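PDB 2P3E: diaminopimelate decarboxylase from Aquifex aeolicus, which probably catalyses the pyridoxal-phosphate-dependent decarboxylation of meso-diaminopimelate to L-lysine, the last step of lysine biosynthesis by the diaminopimelate pathway. Local coordinates for residues B[389-393]-B[404-408]; B[314-318]-B[377-383]; B[290-296]-B[365-371]; B[285-291]-B[372-376]; B[68-74]-B[93-99]. One frame throughout, in Å; residues are numbered along the deposited sequence.

In the fold
From the N terminus, interaction 5 comes first: it closes a short loop within the pyridoxal-binding barrel by packing the start of helix 70-78 on the end of helix 88-96. Much later, interaction 4 ties the end of that barrel, residues 285-291, to the loop 372-376, and interaction 3, nested inside the loop it closes, continues the pairing along strand 289-301; the two share Ile290 and Leu291. Interaction 2, joining 314-318 to 377-383, crosses both, since its segments alternate with theirs. Interaction 1 closes last, at the base of hairpin 392-405. It touches interaction 2 through Arg390 and Ser382, and interaction 5 through Glu393 and Asn69, and so links the mixed beta sheet back to the barrel.

Interaction 1. Residues B[389-393]-B[404-408]; sequences PRAAE and IRKRE
The guanidinium of Arg390 takes Glu408 OE2 at its edge, almost exactly in its plane, while that of Arg407 lies with one face over the backbone N of Ala392 and holds a water at its edge; Arg407 NH1 also bonds Pro35 O, and NH2 bonds Phe32 O. Bent at chi3 (-68°), Arg390 grips OE2 side-on with two nitrogens, NE at 2.8 Å and NH2 at 3.1 Å from Glu408 OE2, both on the syn side of the carboxylate. Arg405 NH2 comes to the anti lone pair of Glu408 OE2 at 2.7 Å. The other carboxylate oxygen, OE1, accepts the backbone N of Arg390 from above its plane and also bonds His384. Further along, Glu393 pairs with Arg405 at the base of the hairpin; Ile404 N and Arg405 N both donate to Glu393 O, a classic beta bulge. The carboxylate of Glu393 turns to Tyr39 and Asn69. Arginine's several N-H groups can serve different acceptors: Arg390 NH1 bonds His384 and Arg405 NH1 bonds Ile413 O, both of the second subunit. With Arg390 NH2 only 3.3 Å from Arg405 NH2, the shared carboxylate probably offsets their like charge and is likely to remain ionised.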
# COMPACT_ATOMS: atom_id res chain seq x y z
N PRO B 389 -2.06 9.76 -8.21
CA PRO B 389 -3.30 10.06 -7.48
C PRO B 389 -4.25 8.87 -7.54
O PRO B 389 -4.28 8.14 -8.55
CB PRO B 389 -3.90 11.24 -8.25
CG PRO B 389 -2.76 11.85 -9.01
CD PRO B 389 -1.84 10.68 -9.34
N ARG B 390 -4.99 8.67 -6.46
CA ARG B 390 -5.92 7.56 -6.38
C ARG B 390 -7.21 7.81 -7.17
O ARG B 390 -7.52 8.95 -7.55
CB ARG B 390 -6.23 7.19 -4.92
CG ARG B 390 -4.98 6.71 -4.15
CD ARG B 390 -5.29 6.33 -2.71
NE ARG B 390 -5.64 7.50 -1.90
CZ ARG B 390 -5.51 7.57 -0.58
NH1 ARG B 390 -5.03 6.52 0.09
NH2 ARG B 390 -5.86 8.67 0.09
N ALA B 391 -7.92 6.72 -7.43
CA ALA B 391 -9.06 6.69 -8.33
C ALA B 391 -10.25 7.45 -7.78
O ALA B 391 -10.41 7.56 -6.55
CB ALA B 391 -9.46 5.24 -8.58
N ALA B 392 -11.11 7.93 -8.69
CA ALA B 392 -12.46 8.38 -8.30
C ALA B 392 -13.27 7.15 -7.87
O ALA B 392 -12.98 6.03 -8.30
CB ALA B 392 -13.15 9.10 -9.46
N GLU B 393 -14.27 7.38 -7.02
CA GLU B 393 -15.22 6.35 -6.64
C GLU B 393 -16.66 6.82 -6.94
O GLU B 393 -17.05 7.92 -6.57
CB GLU B 393 -15.10 6.03 -5.16
CG GLU B 393 -13.78 5.32 -4.75
CD GLU B 393 -13.75 4.97 -3.25
OE1 GLU B 393 -13.79 5.89 -2.39
OE2 GLU B 393 -13.67 3.76 -2.92
N ILE B 404 -18.87 9.58 -5.13
CA ILE B 404 -18.66 9.42 -3.67
C ILE B 404 -17.19 9.63 -3.21
O ILE B 404 -16.91 9.73 -2.01
CB ILE B 404 -19.29 8.09 -3.13
CG1 ILE B 404 -18.68 6.87 -3.83
CG2 ILE B 404 -20.81 8.11 -3.29
CD1 ILE B 404 -18.87 5.57 -3.07
N ARG B 405 -16.28 9.75 -4.17
CA ARG B 405 -14.92 10.26 -3.92
C ARG B 405 -14.37 10.87 -5.20
O ARG B 405 -14.30 10.19 -6.22
CB ARG B 405 -13.97 9.16 -3.42
CG ARG B 405 -12.64 9.74 -2.89
CD ARG B 405 -11.65 8.66 -2.44
NE ARG B 405 -10.36 9.29 -2.11
CZ ARG B 405 -9.95 9.60 -0.88
NH1 ARG B 405 -10.69 9.33 0.18
NH2 ARG B 405 -8.75 10.15 -0.72
N LYS B 406 -14.00 12.15 -5.15
CA LYS B 406 -13.38 12.81 -6.30
C LYS B 406 -12.02 12.17 -6.55
O LYS B 406 -11.35 11.72 -5.60
CB LYS B 406 -13.19 14.30 -6.05
CG LYS B 406 -14.51 15.11 -5.89
CD LYS B 406 -14.20 16.60 -5.51
CE LYS B 406 -13.55 16.71 -4.11
NZ LYS B 406 -13.58 18.12 -3.54
N ARG B 407 -11.62 12.14 -7.81
CA ARG B 407 -10.25 11.78 -8.16
C ARG B 407 -9.30 12.79 -7.52
O ARG B 407 -9.54 14.00 -7.57
CB ARG B 407 -10.07 11.77 -9.67
CG ARG B 407 -8.74 11.19 -10.17
CD ARG B 407 -8.72 11.10 -11.70
NE ARG B 407 -9.88 10.33 -12.16
CZ ARG B 407 -9.95 8.99 -12.17
NH1 ARG B 407 -8.93 8.25 -11.73
NH2 ARG B 407 -11.07 8.40 -12.57
N GLU B 408 -8.23 12.28 -6.93
CA GLU B 408 -7.18 13.11 -6.36
C GLU B 408 -6.36 13.76 -7.47
O GLU B 408 -6.39 13.31 -8.62
CB GLU B 408 -6.27 12.25 -5.47
CG GLU B 408 -6.99 11.69 -4.26
CD GLU B 408 -6.23 10.57 -3.57
OE1 GLU B 408 -5.09 10.29 -3.98
OE2 GLU B 408 -6.76 10.00 -2.60
O HOH W 1 -6.29 8.68 -10.68
O HOH W 2 -9.64 9.72 -4.85

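Interaction 2. Residues B[314-318]-B[377-383]; sequences NDLIR and YGFAMSS
Asn314 and Ser382 meet where two active-site loops of this class-II (fold type III) decarboxylase run together: one ends in Arg318 and the other begins with Tyr377, both substrate-binding by similarity, and Tyr377 probably cofactor-binding too. The tight part is polar. Asn314 O accepts two bonds in its carbonyl plane, from Ser382 OG at 2.6 Å and from Ser383 N at 3.0 Å. Serine suits the place because its short arm, with OG opposite the backbone N (chi1 -177°), brings its hydroxyl across to the Asn314 carbonyl of the facing loop. An alanine at Ser382 is likely to leave Asn314 O with the Ser383 amide alone and water 4 without one of its mates. The apolar part is looser: Ile317 CG2 lies 3.7 Å from Met381 CB and also touches the sulfur, the two side chains crossing at about a right angle, and Leu316 CD1 rests against Gly378 CA. Branched isoleucine and flexible methionine suit this patch, which continues into the subunit interface, where Ile317 meets Ile317 of the second subunit. Toward the substrate site, the aliphatic part of Arg318 passes Tyr377 O. On the watered side, Gly312 N holds Asp315 OD2, and two bridges span the loops: water 3 joins Asn314 ND2 to Ser383 O, and water 4 donates to both Asp315 OD1 and Ser382 OG, each at 2.9 Å.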
# COMPACT_ATOMS: atom_id res chain seq x y z
N ASN B 314 -0.98 0.12 -6.96
CA ASN B 314 -1.33 1.34 -6.23
C ASN B 314 -2.83 1.49 -6.05
O ASN B 314 -3.27 2.17 -5.11
CB ASN B 314 -0.80 2.57 -6.98
CG ASN B 314 -1.37 2.70 -8.40
OD1 ASN B 314 -1.23 1.80 -9.25
ND2 ASN B 314 -2.01 3.83 -8.67
N ASP B 315 -3.60 0.89 -6.95
CA ASP B 315 -5.08 0.96 -6.94
C ASP B 315 -5.70 -0.28 -6.31
O ASP B 315 -6.64 -0.18 -5.51
CB ASP B 315 -5.63 1.13 -8.36
CG ASP B 315 -5.16 2.43 -9.02
OD1 ASP B 315 -5.55 3.53 -8.55
OD2 ASP B 315 -4.41 2.34 -10.02
N LEU B 316 -5.16 -1.45 -6.67
CA LEU B 316 -5.64 -2.73 -6.15
C LEU B 316 -4.42 -3.60 -5.94
O LEU B 316 -3.78 -4.03 -6.90
CB LEU B 316 -6.61 -3.41 -7.14
CG LEU B 316 -7.15 -4.81 -6.78
CD1 LEU B 316 -7.87 -4.85 -5.43
CD2 LEU B 316 -8.06 -5.36 -7.89
N ILE B 317 -4.10 -3.83 -4.67
CA ILE B 317 -2.82 -4.45 -4.33
C ILE B 317 -2.90 -5.98 -4.22
O ILE B 317 -1.87 -6.65 -4.16
CB ILE B 317 -2.27 -3.83 -3.01
CG1 ILE B 317 -0.73 -3.97 -2.94
CG2 ILE B 317 -3.01 -4.41 -1.78
CD1 ILE B 317 -0.09 -3.09 -1.81
N ARG B 318 -4.11 -6.54 -4.17
CA ARG B 318 -4.28 -7.96 -3.80
C ARG B 318 -3.54 -8.94 -4.75
O ARG B 318 -2.88 -9.86 -4.26
CB ARG B 318 -5.77 -8.31 -3.64
CG ARG B 318 -6.50 -7.46 -2.57
CD ARG B 318 -7.91 -7.98 -2.27
NE ARG B 318 -7.86 -9.24 -1.53
CZ ARG B 318 -8.17 -10.43 -2.04
NH1 ARG B 318 -8.56 -10.56 -3.30
NH2 ARG B 318 -8.09 -11.51 -1.27
N TYR B 377 -11.05 -4.36 0.65
CA TYR B 377 -9.56 -4.39 0.62
C TYR B 377 -9.01 -3.99 -0.76
O TYR B 377 -8.01 -4.53 -1.24
CB TYR B 377 -9.06 -5.78 1.08
CG TYR B 377 -9.77 -6.21 2.35
CD1 TYR B 377 -9.46 -5.61 3.58
CD2 TYR B 377 -10.78 -7.17 2.32
CE1 TYR B 377 -10.12 -5.98 4.76
CE2 TYR B 377 -11.46 -7.54 3.50
CZ TYR B 377 -11.12 -6.94 4.70
OH TYR B 377 -11.78 -7.31 5.85
N GLY B 378 -9.71 -3.06 -1.41
CA GLY B 378 -9.31 -2.55 -2.73
C GLY B 378 -8.82 -1.12 -2.56
O GLY B 378 -7.65 -0.87 -2.27
N PHE B 379 -9.74 -0.16 -2.66
CA PHE B 379 -9.36 1.21 -2.37
C PHE B 379 -8.73 1.35 -0.98
O PHE B 379 -7.84 2.18 -0.78
CB PHE B 379 -10.55 2.19 -2.48
CG PHE B 379 -10.11 3.63 -2.51
CD1 PHE B 379 -9.86 4.27 -3.73
CD2 PHE B 379 -9.88 4.34 -1.32
CE1 PHE B 379 -9.43 5.61 -3.77
CE2 PHE B 379 -9.42 5.67 -1.35
CZ PHE B 379 -9.20 6.30 -2.58
N ALA B 380 -9.17 0.55 -0.02
CA ALA B 380 -8.69 0.61 1.36
C ALA B 380 -7.15 0.48 1.47
O ALA B 380 -6.55 1.07 2.37
CB ALA B 380 -9.40 -0.44 2.23
N MET B 381 -6.54 -0.26 0.54
CA MET B 381 -5.08 -0.47 0.55
C MET B 381 -4.36 0.33 -0.55
O MET B 381 -3.17 0.16 -0.75
CB MET B 381 -4.76 -1.97 0.43
CG MET B 381 -5.44 -2.82 1.50
SD MET B 381 -4.95 -4.58 1.46
CE MET B 381 -3.48 -4.54 2.46
N SER B 382 -5.10 1.21 -1.23
CA SER B 382 -4.56 2.06 -2.29
C SER B 382 -3.60 3.13 -1.75
O SER B 382 -3.86 3.78 -0.70
CB SER B 382 -5.73 2.69 -3.07
OG SER B 382 -5.27 3.48 -4.15
N SER B 383 -2.48 3.30 -2.45
CA SER B 383 -1.41 4.22 -2.02
C SER B 383 -1.14 5.26 -3.10
O SER B 383 -1.87 5.36 -4.11
CB SER B 383 -0.13 3.43 -1.70
OG SER B 383 0.46 2.96 -2.91
O HOH W 3 -2.62 5.48 -6.64
O HOH W 4 -7.14 4.07 -6.24

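Interaction 3. Residues B[290-296]-B[365-371]; sequences ILITQVQ and RGEYLAV
Leu291, Thr293 and Val295 carry the backbone ladder between these antiparallel strands, part of the mixed sheet of the beta domain. Leu291 with Val371 and Thr293 with Leu369 are hydrogen-bonded pairs; the non-hydrogen-bonded pairs Ile292 with Ala370 and Gln294 with Tyr368 alternate with them. Val295 N extends the ladder to Glu367 O at 2.9 Å. On the face of Ile292 and Gln294, Ile292 CD1 lies 3.8 Å from Ala370 CB, where a small residue accepts the branched one. Gln294 runs extended and obliquely across the Tyr368 ring, its CB 3.7 Å from Tyr368 CD1, with amide and ring planes only 7° apart. Its NE2 donates to Gly366 O at 3.3 Å, and that oxygen stands over the centre of the ring. Gly366 has backbone angles that call for glycine. On the face of Thr293, Val295 CG2 packs on Leu369 CG at 4.1 Å. In the next shell, Gln296 NE2 donates to both O and OE1 of Gln294, which limits the turning of the Gln294 amide, and Asp310 receives Thr293 OG1. Arg365 forms a salt bridge with Glu113 of the second subunit. Helix 25-32 packs on Ile292 and Tyr368, strand 304-309 lies against Val295 and Leu369, and strand 36-40 bonds Ile290 and Ile292.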
# COMPACT_ATOMS: atom_id res chain seq x y z
N ILE B 290 -16.35 -2.78 -8.35
CA ILE B 290 -15.54 -3.21 -9.48
C ILE B 290 -14.58 -2.09 -9.87
O ILE B 290 -14.88 -0.90 -9.68
CB ILE B 290 -16.38 -3.70 -10.69
CG1 ILE B 290 -17.15 -2.57 -11.35
CG2 ILE B 290 -17.36 -4.83 -10.30
CD1 ILE B 290 -17.76 -3.00 -12.64
N LEU B 291 -13.41 -2.46 -10.38
CA LEU B 291 -12.41 -1.49 -10.77
C LEU B 291 -12.34 -1.43 -12.29
O LEU B 291 -12.10 -2.45 -12.95
CB LEU B 291 -11.04 -1.83 -10.17
CG LEU B 291 -9.83 -0.97 -10.57
CD1 LEU B 291 -10.02 0.49 -10.17
CD2 LEU B 291 -8.55 -1.55 -9.92
N ILE B 292 -12.56 -0.24 -12.84
CA ILE B 292 -12.50 -0.03 -14.29
C ILE B 292 -11.16 0.59 -14.64
O ILE B 292 -10.72 1.55 -14.01
CB ILE B 292 -13.62 0.91 -14.84
CG1 ILE B 292 -15.01 0.48 -14.34
CG2 ILE B 292 -13.57 0.99 -16.40
CD1 ILE B 292 -15.38 -1.01 -14.60
N THR B 293 -10.53 0.01 -15.66
CA THR B 293 -9.22 0.47 -16.07
C THR B 293 -9.14 0.52 -17.60
O THR B 293 -9.79 -0.26 -18.27
CB THR B 293 -8.08 -0.42 -15.45
OG1 THR B 293 -6.80 0.09 -15.84
CG2 THR B 293 -8.19 -1.89 -15.87
N GLN B 294 -8.34 1.45 -18.13
CA GLN B 294 -8.19 1.59 -19.58
C GLN B 294 -6.84 1.03 -20.05
O GLN B 294 -5.79 1.28 -19.45
CB GLN B 294 -8.33 3.06 -19.97
CG GLN B 294 -8.30 3.32 -21.48
CD GLN B 294 -8.28 4.79 -21.80
OE1 GLN B 294 -7.44 5.54 -21.29
NE2 GLN B 294 -9.20 5.21 -22.65
N VAL B 295 -6.89 0.27 -21.14
CA VAL B 295 -5.71 -0.27 -21.79
C VAL B 295 -4.89 0.87 -22.43
O VAL B 295 -5.43 1.68 -23.19
CB VAL B 295 -6.08 -1.34 -22.87
CG1 VAL B 295 -4.81 -1.84 -23.58
CG2 VAL B 295 -6.87 -2.51 -22.25
N GLN B 296 -3.61 0.93 -22.08
CA GLN B 296 -2.69 1.96 -22.56
C GLN B 296 -1.82 1.40 -23.67
O GLN B 296 -1.71 2.02 -24.73
CB GLN B 296 -1.82 2.48 -21.41
CG GLN B 296 -2.61 3.08 -20.25
CD GLN B 296 -3.59 4.15 -20.68
OE1 GLN B 296 -3.21 5.15 -21.30
NE2 GLN B 296 -4.86 3.96 -20.35
N ARG B 365 -5.70 -0.76 -27.30
CA ARG B 365 -5.45 0.51 -26.65
C ARG B 365 -6.73 1.36 -26.66
O ARG B 365 -7.38 1.48 -27.70
CB ARG B 365 -4.29 1.25 -27.35
CG ARG B 365 -4.08 2.68 -26.86
CD ARG B 365 -2.67 3.22 -27.20
NE ARG B 365 -2.26 4.30 -26.27
CZ ARG B 365 -2.49 5.58 -26.52
NH1 ARG B 365 -3.12 5.90 -27.64
NH2 ARG B 365 -2.11 6.53 -25.68
N GLY B 366 -7.10 1.90 -25.50
CA GLY B 366 -8.28 2.76 -25.38
C GLY B 366 -9.51 2.03 -24.84
O GLY B 366 -10.43 2.66 -24.30
N GLU B 367 -9.53 0.71 -24.98
CA GLU B 367 -10.64 -0.09 -24.45
C GLU B 367 -10.57 -0.18 -22.93
O GLU B 367 -9.49 -0.07 -22.37
CB GLU B 367 -10.60 -1.51 -25.00
CG GLU B 367 -11.16 -1.66 -26.39
CD GLU B 367 -11.30 -3.12 -26.75
OE1 GLU B 367 -12.18 -3.82 -26.18
OE2 GLU B 367 -10.53 -3.55 -27.60
N TYR B 368 -11.71 -0.43 -22.30
CA TYR B 368 -11.77 -0.57 -20.84
C TYR B 368 -11.95 -2.02 -20.39
O TYR B 368 -12.63 -2.80 -21.07
CB TYR B 368 -12.91 0.28 -20.27
CG TYR B 368 -12.87 1.73 -20.69
CD1 TYR B 368 -11.98 2.62 -20.08
CD2 TYR B 368 -13.71 2.20 -21.71
CE1 TYR B 368 -11.94 3.97 -20.48
CE2 TYR B 368 -13.67 3.54 -22.12
CZ TYR B 368 -12.79 4.41 -21.51
OH TYR B 368 -12.76 5.74 -21.88
N LEU B 369 -11.35 -2.36 -19.24
CA LEU B 369 -11.55 -3.66 -18.59
C LEU B 369 -12.21 -3.45 -17.22
O LEU B 369 -12.03 -2.40 -16.59
CB LEU B 369 -10.20 -4.37 -18.39
CG LEU B 369 -9.31 -4.60 -19.63
CD1 LEU B 369 -7.98 -5.29 -19.27
CD2 LEU B 369 -10.09 -5.44 -20.63
N ALA B 370 -13.00 -4.44 -16.78
CA ALA B 370 -13.58 -4.48 -15.45
C ALA B 370 -12.92 -5.56 -14.60
O ALA B 370 -12.91 -6.74 -14.96
CB ALA B 370 -15.10 -4.71 -15.52
N VAL B 371 -12.35 -5.13 -13.47
CA VAL B 371 -11.75 -6.03 -12.49
C VAL B 371 -12.79 -6.26 -11.39
O VAL B 371 -13.20 -5.32 -10.69
CB VAL B 371 -10.43 -5.44 -11.87
CG1 VAL B 371 -9.78 -6.43 -10.89
CG2 VAL B 371 -9.43 -5.03 -12.98
O HOH W 5 -1.10 5.88 -23.23

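Interaction 4. Residues B[285-291]-B[372-376]; sequences MGNAGIL and LSAGA
Gly375 fits against Gly286 and Gly289 where the (beta/alpha)8 barrel gives way to the beta domain, a junction of two backbones pressed together. The hollow is made by glycines: a side chain on Gly375 would run into Met285 O and Gly289 N, and one on Gly289 would strike Gly375 CA. Closeness of the chains lets Gly375 N donate to Gly286 O at 2.8 Å and Ala374 N to Gly289 O, which it meets from above the carbonyl plane. Small bumps fill the rest. Ala376 CB sits 3.6 Å from Gly286 CA and beside Met285 CB, whose chain, bent at chi2 and chi3, curls its CE back to Gly375 O; Ala374 CB rests lightly on Leu291 CB. Ile290 CG2 and Leu372 CD2 lie side by side at 3.8 Å, pointing the same way, as suits two branched aliphatics. Ser373 OG donates to Asn287 OD1 at 2.7 Å, and Asn287 ND2 bonds Lys248 O. A leucine in place of Asn287 would probably leave the Ser373 hydroxyl without its acceptor and Lys248 O without the amide donor. Water 6 donates to Asn287 O and OD1 and accepts from Ser373 N.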
# COMPACT_ATOMS: atom_id res chain seq x y z
N MET B 285 -19.04 -5.94 1.10
CA MET B 285 -18.43 -4.99 0.17
C MET B 285 -17.73 -5.59 -1.06
O MET B 285 -17.64 -4.93 -2.10
CB MET B 285 -17.42 -4.11 0.92
CG MET B 285 -18.05 -3.02 1.78
SD MET B 285 -19.26 -1.97 0.88
CE MET B 285 -18.30 -1.43 -0.51
N GLY B 286 -17.21 -6.80 -0.93
CA GLY B 286 -16.25 -7.37 -1.90
C GLY B 286 -16.74 -7.34 -3.33
O GLY B 286 -16.12 -6.71 -4.19
N ASN B 287 -17.88 -8.00 -3.58
CA ASN B 287 -18.42 -8.02 -4.95
C ASN B 287 -19.34 -6.85 -5.28
O ASN B 287 -19.89 -6.76 -6.38
CB ASN B 287 -19.10 -9.36 -5.25
CG ASN B 287 -18.11 -10.40 -5.73
OD1 ASN B 287 -17.32 -10.13 -6.63
ND2 ASN B 287 -18.17 -11.59 -5.15
N ALA B 288 -19.47 -5.94 -4.32
CA ALA B 288 -20.22 -4.69 -4.51
C ALA B 288 -19.46 -3.71 -5.40
O ALA B 288 -20.06 -2.84 -6.03
CB ALA B 288 -20.48 -4.02 -3.15
N GLY B 289 -18.13 -3.84 -5.43
CA GLY B 289 -17.28 -2.90 -6.13
C GLY B 289 -16.51 -3.54 -7.28
O GLY B 289 -16.08 -4.70 -7.19
N ILE B 290 -16.35 -2.78 -8.35
CA ILE B 290 -15.54 -3.21 -9.48
C ILE B 290 -14.58 -2.09 -9.87
O ILE B 290 -14.88 -0.90 -9.68
CB ILE B 290 -16.38 -3.70 -10.69
CG1 ILE B 290 -17.15 -2.57 -11.35
CG2 ILE B 290 -17.36 -4.83 -10.30
CD1 ILE B 290 -17.76 -3.00 -12.64
N LEU B 291 -13.41 -2.46 -10.38
CA LEU B 291 -12.41 -1.49 -10.77
C LEU B 291 -12.34 -1.43 -12.29
O LEU B 291 -12.10 -2.45 -12.95
CB LEU B 291 -11.04 -1.83 -10.17
CG LEU B 291 -9.83 -0.97 -10.57
CD1 LEU B 291 -10.02 0.49 -10.17
CD2 LEU B 291 -8.55 -1.55 -9.92
N LEU B 372 -13.25 -7.51 -11.25
CA LEU B 372 -14.38 -7.78 -10.34
C LEU B 372 -13.91 -7.96 -8.91
O LEU B 372 -12.70 -8.09 -8.66
CB LEU B 372 -15.17 -9.01 -10.81
CG LEU B 372 -15.73 -9.00 -12.24
CD1 LEU B 372 -16.62 -10.23 -12.44
CD2 LEU B 372 -16.49 -7.70 -12.56
N SER B 373 -14.86 -7.94 -7.96
CA SER B 373 -14.60 -8.33 -6.57
C SER B 373 -13.60 -7.39 -5.90
O SER B 373 -12.78 -7.79 -5.08
CB SER B 373 -14.07 -9.79 -6.51
OG SER B 373 -14.76 -10.64 -7.42
N ALA B 374 -13.72 -6.10 -6.23
CA ALA B 374 -12.74 -5.11 -5.81
C ALA B 374 -13.24 -4.13 -4.74
O ALA B 374 -12.56 -3.15 -4.44
CB ALA B 374 -12.18 -4.37 -7.02
N GLY B 375 -14.40 -4.44 -4.15
CA GLY B 375 -15.07 -3.52 -3.22
C GLY B 375 -14.56 -3.57 -1.79
O GLY B 375 -14.80 -2.65 -0.99
N ALA B 376 -13.82 -4.64 -1.48
CA ALA B 376 -13.28 -4.88 -0.14
C ALA B 376 -11.78 -5.05 -0.22
O ALA B 376 -11.28 -5.80 -1.09
CB ALA B 376 -13.94 -6.11 0.50
O HOH W 6 -17.69 -7.83 -8.42

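Interaction 5. Residues B[68-74]-B[93-99]; sequences FNPHLVK and LAKKAGI
Leu93 turns its two methyls toward the backbone of Phe68: CD2 lies 3.3 Å from Phe68 CB and 3.2 Å from Phe68 O, while CD1 reaches Pro70 CB at 4.0 Å. The Leu93 chi1 of -163° swings CG away from its own amide and sends the branched end across to the start of helix 70-78. The Phe68 ring itself leads away, toward Phe379 of its own chain and Met387 of the second subunit. One turn on, Val73 points at the other segment and sets CG1 against Ala97 CB at 3.6 Å and against Ile99 CD1 at 3.8 Å, crossing the isoleucine at about a right angle. Ala97 suits the spot by its smallness: its methyl lies close under the helix, 3.6 Å from Lys74 N. Lys74 runs its aliphatic chain past Ala97 O at the exposed margin. No hydrogen bond crosses. Asn69, the N-cap of helix 70-78, accepts weak bonds at OD1 from His71 N and Leu72 N, and Gly98, with positive phi, closes helix 88-96 in a Schellman motif. Successive helices packed in this way, with strand 82-85 between them in the chain, are typical of the beta/alpha barrel that carries the lysine expected to bind the cofactor in this family.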
# COMPACT_ATOMS: atom_id res chain seq x y z
N PHE B 68 -13.49 2.19 3.72
CA PHE B 68 -13.75 3.32 4.59
C PHE B 68 -14.49 4.48 3.94
O PHE B 68 -14.59 5.54 4.54
CB PHE B 68 -12.45 3.82 5.30
CG PHE B 68 -11.32 4.18 4.39
CD1 PHE B 68 -11.40 5.28 3.54
CD2 PHE B 68 -10.15 3.40 4.38
CE1 PHE B 68 -10.34 5.61 2.68
CE2 PHE B 68 -9.08 3.73 3.54
CZ PHE B 68 -9.18 4.83 2.68
N ASN B 69 -15.02 4.31 2.72
CA ASN B 69 -15.69 5.46 2.09
C ASN B 69 -16.86 5.88 2.96
O ASN B 69 -17.73 5.05 3.25
CB ASN B 69 -16.15 5.12 0.66
CG ASN B 69 -16.81 6.33 -0.03
OD1 ASN B 69 -17.88 6.78 0.37
ND2 ASN B 69 -16.15 6.87 -1.04
N PRO B 70 -16.89 7.16 3.39
CA PRO B 70 -17.91 7.52 4.38
C PRO B 70 -19.34 7.44 3.86
O PRO B 70 -20.25 7.19 4.65
CB PRO B 70 -17.56 8.97 4.78
CG PRO B 70 -16.58 9.46 3.77
CD PRO B 70 -16.00 8.27 3.04
N HIS B 71 -19.54 7.65 2.56
CA HIS B 71 -20.87 7.49 1.97
C HIS B 71 -21.33 6.03 1.98
O HIS B 71 -22.51 5.74 2.20
CB HIS B 71 -20.92 8.10 0.55
CG HIS B 71 -20.51 9.54 0.52
ND1 HIS B 71 -21.33 10.56 0.97
CD2 HIS B 71 -19.35 10.13 0.13
CE1 HIS B 71 -20.70 11.72 0.84
NE2 HIS B 71 -19.49 11.48 0.34
N LEU B 72 -20.40 5.10 1.77
CA LEU B 72 -20.75 3.69 1.83
C LEU B 72 -21.05 3.26 3.27
O LEU B 72 -21.97 2.47 3.51
CB LEU B 72 -19.63 2.83 1.22
CG LEU B 72 -19.30 3.11 -0.26
CD1 LEU B 72 -18.14 2.23 -0.75
CD2 LEU B 72 -20.54 2.89 -1.18
N VAL B 73 -20.26 3.77 4.22
CA VAL B 73 -20.49 3.49 5.63
C VAL B 73 -21.83 4.08 6.08
O VAL B 73 -22.58 3.42 6.79
CB VAL B 73 -19.32 3.96 6.52
CG1 VAL B 73 -19.61 3.63 8.00
CG2 VAL B 73 -17.98 3.29 6.07
N LYS B 74 -22.13 5.30 5.63
CA LYS B 74 -23.43 5.94 5.94
C LYS B 74 -24.60 5.11 5.43
O LYS B 74 -25.60 4.94 6.14
CB LYS B 74 -23.51 7.38 5.41
CG LYS B 74 -24.83 8.09 5.81
CD LYS B 74 -24.73 9.58 5.59
CE LYS B 74 -25.76 10.32 6.43
NZ LYS B 74 -25.28 10.46 7.87
N LEU B 93 -14.79 7.82 11.51
CA LEU B 93 -15.56 7.51 10.33
C LEU B 93 -16.94 6.97 10.66
O LEU B 93 -17.95 7.44 10.12
CB LEU B 93 -14.78 6.52 9.49
CG LEU B 93 -15.15 6.30 8.03
CD1 LEU B 93 -14.76 7.51 7.18
CD2 LEU B 93 -14.35 5.10 7.65
N ALA B 94 -17.00 6.01 11.59
CA ALA B 94 -18.29 5.42 11.99
C ALA B 94 -19.21 6.53 12.53
O ALA B 94 -20.38 6.62 12.14
CB ALA B 94 -18.08 4.32 13.05
N LYS B 95 -18.65 7.37 13.40
CA LYS B 95 -19.40 8.47 14.03
C LYS B 95 -19.90 9.52 13.03
O LYS B 95 -21.05 9.94 13.12
CB LYS B 95 -18.59 9.12 15.17
CG LYS B 95 -18.56 8.26 16.44
CD LYS B 95 -17.46 8.69 17.43
CE LYS B 95 -17.86 9.88 18.27
NZ LYS B 95 -16.85 10.18 19.34
N LYS B 96 -19.05 9.90 12.07
CA LYS B 96 -19.42 10.81 11.00
C LYS B 96 -20.51 10.25 10.11
O LYS B 96 -21.33 11.00 9.57
CB LYS B 96 -18.21 11.11 10.10
CG LYS B 96 -17.23 12.12 10.67
CD LYS B 96 -17.62 13.54 10.31
CE LYS B 96 -16.54 14.50 10.76
NZ LYS B 96 -17.00 15.92 10.69
N ALA B 97 -20.50 8.93 9.94
CA ALA B 97 -21.53 8.26 9.15
C ALA B 97 -22.84 8.02 9.91
O ALA B 97 -23.77 7.42 9.37
CB ALA B 97 -20.98 6.95 8.57
N GLY B 98 -22.91 8.48 11.15
CA GLY B 98 -24.15 8.38 11.93
C GLY B 98 -24.32 7.09 12.71
O GLY B 98 -25.38 6.85 13.30
N ILE B 99 -23.29 6.24 12.73
CA ILE B 99 -23.35 5.02 13.54
C ILE B 99 -23.13 5.34 15.02
O ILE B 99 -22.08 5.86 15.39
CB ILE B 99 -22.35 3.94 13.02
CG1 ILE B 99 -22.75 3.55 11.58
CG2 ILE B 99 -22.32 2.71 13.96
CD1 ILE B 99 -21.86 2.54 10.89